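Local coordinates for methyl-accepting/DNA response regulator (Bacillus cereus, PDB 3D6W), which probably binds DNA through this LytTR domain, as the output part of a response regulator in phosphorelay signalling, at residues D28-V33 with T39-Y44; E48-L53 with S64-V69. All blocks are in the same frame, centred on the assembly; numbering follows the deposited sequence.

Interaction 1: residues D28-V33 with T39-Y44; sequences DKKTYV and TGTHKY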
loop_
_atom_site.group_PDB
_atom_site.type_symbol
_atom_site.label_atom_id
_atom_site.label_comp_id
_atom_site.label_asym_id
_atom_site.label_seq_id
_atom_site.Cartn_x
_atom_site.Cartn_y
_atom_site.Cartn_z
ATOM N N ASP A 28 10.127 -30.130 14.394
ATOM C CA ASP A 28 10.201 -30.590 15.782
ATOM C C ASP A 28 8.866 -30.296 16.554
ATOM O O ASP A 28 8.905 -29.889 17.723
ATOM C CB ASP A 28 11.399 -29.919 16.451
ATOM C CG ASP A 28 12.763 -30.256 15.765
ATOM O OD1 ASP A 28 13.034 -31.440 15.433
ATOM O OD2 ASP A 28 13.585 -29.315 15.606
ATOM N N LYS A 29 7.717 -30.474 15.859
ATOM C CA LYS A 29 6.329 -30.329 16.397
ATOM C C LYS A 29 5.847 -28.892 16.708
ATOM O O LYS A 29 4.797 -28.697 17.347
ATOM C CB LYS A 29 6.102 -31.230 17.611
ATOM C CG LYS A 29 6.302 -32.714 17.322
ATOM C CD LYS A 29 5.011 -33.546 17.488
ATOM C CE LYS A 29 4.559 -33.643 18.970
ATOM N NZ LYS A 29 4.039 -34.989 19.306
ATOM N N LYS A 30 6.595 -27.899 16.221
ATOM C CA LYS A 30 6.242 -26.472 16.393
ATOM C C LYS A 30 6.215 -25.772 15.061
ATOM O O LYS A 30 6.774 -26.264 14.097
ATOM C CB LYS A 30 7.280 -25.770 17.297
ATOM C CG LYS A 30 7.252 -26.258 18.742
ATOM C CD LYS A 30 8.575 -26.023 19.476
ATOM C CE LYS A 30 9.742 -26.792 18.821
ATOM N NZ LYS A 30 10.700 -27.408 19.815
ATOM N N THR A 31 5.595 -24.601 15.028
ATOM C CA THR A 31 5.693 -23.702 13.870
ATOM C C THR A 31 6.702 -22.606 14.107
ATOM O O THR A 31 6.609 -21.881 15.068
ATOM C CB THR A 31 4.346 -23.038 13.537
ATOM O OG1 THR A 31 3.414 -24.072 13.273
ATOM C CG2 THR A 31 4.448 -22.101 12.315
ATOM N N TYR A 32 7.662 -22.488 13.205
ATOM C CA TYR A 32 8.652 -21.440 13.276
ATOM C C TYR A 32 8.301 -20.435 12.213
ATOM O O TYR A 32 8.185 -20.778 11.063
ATOM C CB TYR A 32 10.043 -22.004 13.028
ATOM C CG TYR A 32 10.540 -22.778 14.190
ATOM C CD1 TYR A 32 10.298 -24.160 14.295
ATOM C CD2 TYR A 32 11.229 -22.138 15.212
ATOM C CE1 TYR A 32 10.739 -24.885 15.377
ATOM C CE2 TYR A 32 11.682 -22.854 16.308
ATOM C CZ TYR A 32 11.430 -24.227 16.389
ATOM O OH TYR A 32 11.885 -24.910 17.490
ATOM N N VAL A 33 8.112 -19.199 12.640
ATOM C CA VAL A 33 7.901 -18.067 11.764
ATOM C C VAL A 33 9.265 -17.383 11.560
ATOM O O VAL A 33 9.858 -16.844 12.495
ATOM C CB VAL A 33 6.829 -17.105 12.354
ATOM C CG1 VAL A 33 6.393 -16.100 11.314
ATOM C CG2 VAL A 33 5.616 -17.886 12.849
ATOM N N THR A 39 13.468 -14.955 14.194
ATOM C CA THR A 39 12.723 -16.176 14.110
ATOM C C THR A 39 12.098 -16.492 15.435
ATOM O O THR A 39 12.602 -16.170 16.474
ATOM C CB THR A 39 13.565 -17.336 13.571
ATOM O OG1 THR A 39 14.020 -16.961 12.265
ATOM C CG2 THR A 39 12.690 -18.638 13.434
ATOM N N GLY A 40 10.938 -17.100 15.386
ATOM C CA GLY A 40 10.215 -17.314 16.602
ATOM C C GLY A 40 9.144 -18.337 16.381
ATOM O O GLY A 40 8.913 -18.797 15.284
ATOM N N THR A 41 8.479 -18.654 17.463
ATOM C CA THR A 41 7.590 -19.773 17.547
ATOM C C THR A 41 6.155 -19.198 17.520
ATOM O O THR A 41 5.909 -18.062 17.966
ATOM C CB THR A 41 7.972 -20.545 18.824
ATOM O OG1 THR A 41 8.750 -21.688 18.447
ATOM C CG2 THR A 41 6.781 -20.945 19.647
ATOM N N HIS A 42 5.242 -19.963 16.935
ATOM C CA HIS A 42 3.851 -19.632 16.948
ATOM C C HIS A 42 3.066 -20.879 17.259
ATOM O O HIS A 42 3.460 -21.968 16.858
ATOM C CB HIS A 42 3.379 -19.053 15.609
ATOM C CG HIS A 42 2.117 -18.259 15.744
ATOM N ND1 HIS A 42 0.887 -18.847 15.934
ATOM C CD2 HIS A 42 1.905 -16.924 15.809
ATOM C CE1 HIS A 42 -0.036 -17.911 16.088
ATOM N NE2 HIS A 42 0.553 -16.733 16.008
ATOM N N LYS A 43 1.933 -20.714 17.934
ATOM C CA LYS A 43 1.103 -21.846 18.311
ATOM C C LYS A 43 0.229 -22.416 17.193
ATOM O O LYS A 43 -0.251 -23.535 17.295
ATOM C CB LYS A 43 0.240 -21.478 19.536
ATOM C CG LYS A 43 -0.721 -20.286 19.349
ATOM C CD LYS A 43 -1.681 -20.189 20.518
ATOM C CE LYS A 43 -2.873 -19.332 20.167
ATOM N NZ LYS A 43 -3.533 -18.872 21.416
ATOM N N TYR A 44 -0.009 -21.669 16.131
ATOM C CA TYR A 44 -0.885 -22.162 15.062
ATOM C C TYR A 44 -0.139 -23.086 14.156
ATOM O O TYR A 44 1.062 -22.966 13.993
ATOM C CB TYR A 44 -1.450 -21.038 14.194
ATOM C CG TYR A 44 -2.391 -20.078 14.845
ATOM C CD1 TYR A 44 -3.026 -20.359 16.045
ATOM C CD2 TYR A 44 -2.659 -18.870 14.235
ATOM C CE1 TYR A 44 -3.876 -19.444 16.630
ATOM C CE2 TYR A 44 -3.518 -17.946 14.817
ATOM C CZ TYR A 44 -4.114 -18.242 16.002
ATOM O OH TYR A 44 -4.946 -17.311 16.545
#
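Val33 and His42 lie side by side and point the same way on one face of a beta hairpin, formed by strands 30-35 and 39-42 on one side of a five-stranded antiparallel sheet in the LytTR domain. CG2 of Val33 meets CB of His42 at 3.7 Å, and the imidazole leads onward, away from strand 30-35. Val33 also touches Leu7 of strand 4-8, so this face is a packing surface, and Thr41 bonds through its backbone to Lys8 of the same strand. The segment axes run at 142°, antiparallel with a marked twist. Val33 and Gly40 form a hydrogen-bonded pair: Val33 N donates to Gly40 O at 2.8 Å, and Gly40 N returns a bond to Val33 O at 3.1 Å. Tyr32 and Thr41 form the neighbouring non-hydrogen-bonded pair, with their side chains on the other face. There the phenol ring and the threonine pass at a slant, Tyr32 CE2 reaching Thr41 OG1 at 3.8 Å. After His42 the chain turns so that its backbone meets the edge of the imidazole. Tyr44 N donates to ND1 of His42 at 3.0 Å, in the ring plane and nearly straight (169° at the hydrogen), which helps to fix the rotation of the imidazole. CE1 of His42 sits 3.3 Å above the plane of the Tyr44 ring, toward its rim, while Phe49 makes an edge-to-face contact with the imidazole. The same turn is gripped from strand 30-35: with chi1 at -59°, Thr31 holds its hydroxyl beside its own backbone N, and OG1 donates to Tyr44 O at 2.7 Å, in the carbonyl plane.

Interaction 2: residues E48-L53 with S64-V69; sequences EFEYLL and SFIVNV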
loop_
_atom_site.group_PDB
_atom_site.type_symbol
_atom_site.label_atom_id
_atom_site.label_comp_id
_atom_site.label_asym_id
_atom_site.label_seq_id
_atom_site.Cartn_x
_atom_site.Cartn_y
_atom_site.Cartn_z
ATOM N N GLU A 48 -3.653 -23.886 9.922
ATOM C CA GLU A 48 -4.282 -22.665 10.406
ATOM C C GLU A 48 -3.730 -21.411 9.734
ATOM O O GLU A 48 -4.491 -20.550 9.281
ATOM C CB GLU A 48 -4.178 -22.559 11.914
ATOM C CG GLU A 48 -5.155 -23.567 12.595
ATOM C CD GLU A 48 -4.844 -23.936 14.067
ATOM O OE1 GLU A 48 -3.703 -23.771 14.580
ATOM O OE2 GLU A 48 -5.797 -24.444 14.690
ATOM N N PHE A 49 -2.418 -21.306 9.647
ATOM C CA PHE A 49 -1.812 -20.209 8.898
ATOM C C PHE A 49 -2.264 -20.134 7.438
ATOM O O PHE A 49 -2.393 -19.051 6.905
ATOM C CB PHE A 49 -0.279 -20.258 8.976
ATOM C CG PHE A 49 0.284 -19.580 10.179
ATOM C CD1 PHE A 49 0.219 -18.213 10.304
ATOM C CD2 PHE A 49 0.889 -20.304 11.182
ATOM C CE1 PHE A 49 0.751 -17.568 11.424
ATOM C CE2 PHE A 49 1.422 -19.670 12.288
ATOM C CZ PHE A 49 1.354 -18.304 12.403
ATOM N N GLU A 50 -2.502 -21.258 6.778
ATOM C CA GLU A 50 -2.994 -21.197 5.402
ATOM C C GLU A 50 -4.341 -20.479 5.275
ATOM O O GLU A 50 -4.646 -19.856 4.261
ATOM C CB GLU A 50 -3.147 -22.590 4.810
ATOM C CG GLU A 50 -1.886 -23.189 4.291
ATOM C CD GLU A 50 -2.176 -24.394 3.408
ATOM O OE1 GLU A 50 -2.167 -25.506 3.972
ATOM O OE2 GLU A 50 -2.417 -24.209 2.169
ATOM N N TYR A 51 -5.168 -20.619 6.296
ATOM C CA TYR A 51 -6.420 -19.941 6.348
ATOM C C TYR A 51 -6.190 -18.433 6.560
ATOM O O TYR A 51 -6.825 -17.608 5.924
ATOM C CB TYR A 51 -7.314 -20.549 7.460
ATOM C CG TYR A 51 -8.543 -19.688 7.755
ATOM C CD1 TYR A 51 -9.678 -19.747 6.925
ATOM C CD2 TYR A 51 -8.532 -18.761 8.793
ATOM C CE1 TYR A 51 -10.786 -18.934 7.145
ATOM C CE2 TYR A 51 -9.627 -17.937 9.021
ATOM C CZ TYR A 51 -10.765 -18.027 8.197
ATOM O OH TYR A 51 -11.873 -17.215 8.455
ATOM N N LEU A 52 -5.267 -18.068 7.438
ATOM C CA LEU A 52 -5.211 -16.684 7.894
ATOM C C LEU A 52 -4.282 -15.751 7.116
ATOM O O LEU A 52 -4.472 -14.537 7.107
ATOM C CB LEU A 52 -4.957 -16.634 9.391
ATOM C CG LEU A 52 -3.587 -16.742 9.974
ATOM C CD1 LEU A 52 -2.951 -15.336 10.077
ATOM C CD2 LEU A 52 -3.723 -17.435 11.392
ATOM N N LEU A 53 -3.318 -16.334 6.427
ATOM C CA LEU A 53 -2.347 -15.584 5.690
ATOM C C LEU A 53 -2.926 -15.267 4.335
ATOM O O LEU A 53 -3.681 -16.086 3.769
ATOM C CB LEU A 53 -1.044 -16.375 5.549
ATOM C CG LEU A 53 -0.200 -16.650 6.814
ATOM C CD1 LEU A 53 0.863 -17.661 6.470
ATOM C CD2 LEU A 53 0.394 -15.366 7.387
ATOM N N SER A 64 5.812 -29.170 5.278
ATOM C CA SER A 64 6.488 -28.509 6.396
ATOM C C SER A 64 6.763 -26.995 6.187
ATOM O O SER A 64 7.310 -26.360 7.089
ATOM C CB SER A 64 7.819 -29.249 6.658
ATOM O OG SER A 64 7.613 -30.413 7.481
ATOM N N PHE A 65 6.372 -26.415 5.043
ATOM C CA PHE A 65 6.680 -25.004 4.720
ATOM C C PHE A 65 5.545 -24.239 4.113
ATOM O O PHE A 65 4.860 -24.729 3.197
ATOM C CB PHE A 65 7.830 -24.908 3.717
ATOM C CG PHE A 65 9.140 -25.359 4.269
ATOM C CD1 PHE A 65 9.529 -26.690 4.166
ATOM C CD2 PHE A 65 9.983 -24.453 4.919
ATOM C CE1 PHE A 65 10.780 -27.130 4.738
ATOM C CE2 PHE A 65 11.201 -24.862 5.459
ATOM C CZ PHE A 65 11.600 -26.209 5.363
ATOM N N ILE A 66 5.366 -23.012 4.612
ATOM C CA ILE A 66 4.645 -21.976 3.891
ATOM C C ILE A 66 5.657 -20.862 3.502
ATOM O O ILE A 66 6.417 -20.375 4.334
ATOM C CB ILE A 66 3.476 -21.367 4.696
ATOM C CG1 ILE A 66 2.403 -22.423 5.012
ATOM C CG2 ILE A 66 2.890 -20.114 3.933
ATOM C CD1 ILE A 66 1.396 -21.961 5.969
ATOM N N VAL A 67 5.677 -20.496 2.220
ATOM C CA VAL A 67 6.582 -19.456 1.735
ATOM C C VAL A 67 5.826 -18.144 1.387
ATOM O O VAL A 67 4.635 -18.152 0.932
ATOM C CB VAL A 67 7.458 -19.990 0.538
ATOM C CG1 VAL A 67 6.664 -20.089 -0.761
ATOM C CG2 VAL A 67 8.734 -19.112 0.327
ATOM N N ASN A 68 6.496 -17.022 1.609
ATOM C CA ASN A 68 6.038 -15.710 1.093
ATOM C C ASN A 68 6.686 -15.482 -0.263
ATOM O O ASN A 68 7.885 -15.291 -0.342
ATOM C CB ASN A 68 6.464 -14.588 2.064
ATOM C CG ASN A 68 5.822 -13.252 1.759
ATOM O OD1 ASN A 68 5.401 -13.010 0.667
ATOM N ND2 ASN A 68 5.800 -12.368 2.741
ATOM N N VAL A 69 5.881 -15.463 -1.320
ATOM C CA VAL A 69 6.392 -15.318 -2.688
ATOM C C VAL A 69 7.108 -13.982 -2.872
ATOM O O VAL A 69 7.906 -13.835 -3.811
ATOM C CB VAL A 69 5.275 -15.511 -3.780
ATOM C CG1 VAL A 69 4.439 -16.813 -3.496
ATOM C CG2 VAL A 69 4.369 -14.320 -3.855
#
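The C-terminal part of helix 46-52 faces strand 65-68 through side chains alone, with no hydrogen bond between the two segments. The nearest alpha carbons, those of Glu50 and Ile66, are 7.8 Å apart, a separation consistent with helix-on-sheet packing. Leu53 is the first residue to leave helical phi/psi, although its N still bonds to Phe49 O at 2.9 Å, so it remains tied to the final turn as the chain departs. Ile66 carries the strand's side of the contact, its CB directed at the helix. With chi1 at -63° and chi2 at 170°, its longer branch is extended and delivers CD1 to the helix surface between two successive residues. CB of Phe49 is 3.8 Å from this methyl, and CG of Glu50 is 3.9 Å from it. The Phe49 ring itself leads away from the strand, toward His42. Glu50 crosses Ile66 at a slant and lends only its aliphatic part; its carboxylate continues to Arg60 of strand 58-62, where OE1 forms a salt bridge with NH1. The shorter branch of Ile66 has a separate partner: CG2 is 4.1 Å from CD1 of Leu53, and these two side chains also cross at an angle. Leu24 of the adjacent strand 21-27 touches both Phe49 and Leu53, and Phe58 adds to the apolar surround of Leu53. Only 131 Å² is buried between the segments, but three of the four touching residues are buried in the assembly. This is a helix packed on one face of the antiparallel sheet in the LytTR DNA-binding domain.

In the fold
Following strands 4-8, 13-17 and 21-27, the chain enters strand 30-35 and turns into strand 39-42, where interaction 1 closes a short hairpin loop. After a short link it enters helix 46-52, then runs through strand 58-62 to strand 65-68, closing interaction 2 over a ten-residue connection. The contacts are in series, neither nested nor crossed, and their centres are about 12 Å apart. Both reach the five-stranded sheet: 39-42 is outermost at one side of these five strands, next to strand 4-8, while 65-68 lies between 21-27 and 58-62. The helix joins them, since Leu52 CD2 lies 3.4 Å from Tyr44 CD2 and Phe49 CE2 lies 3.9 Å from Thr31 CG2.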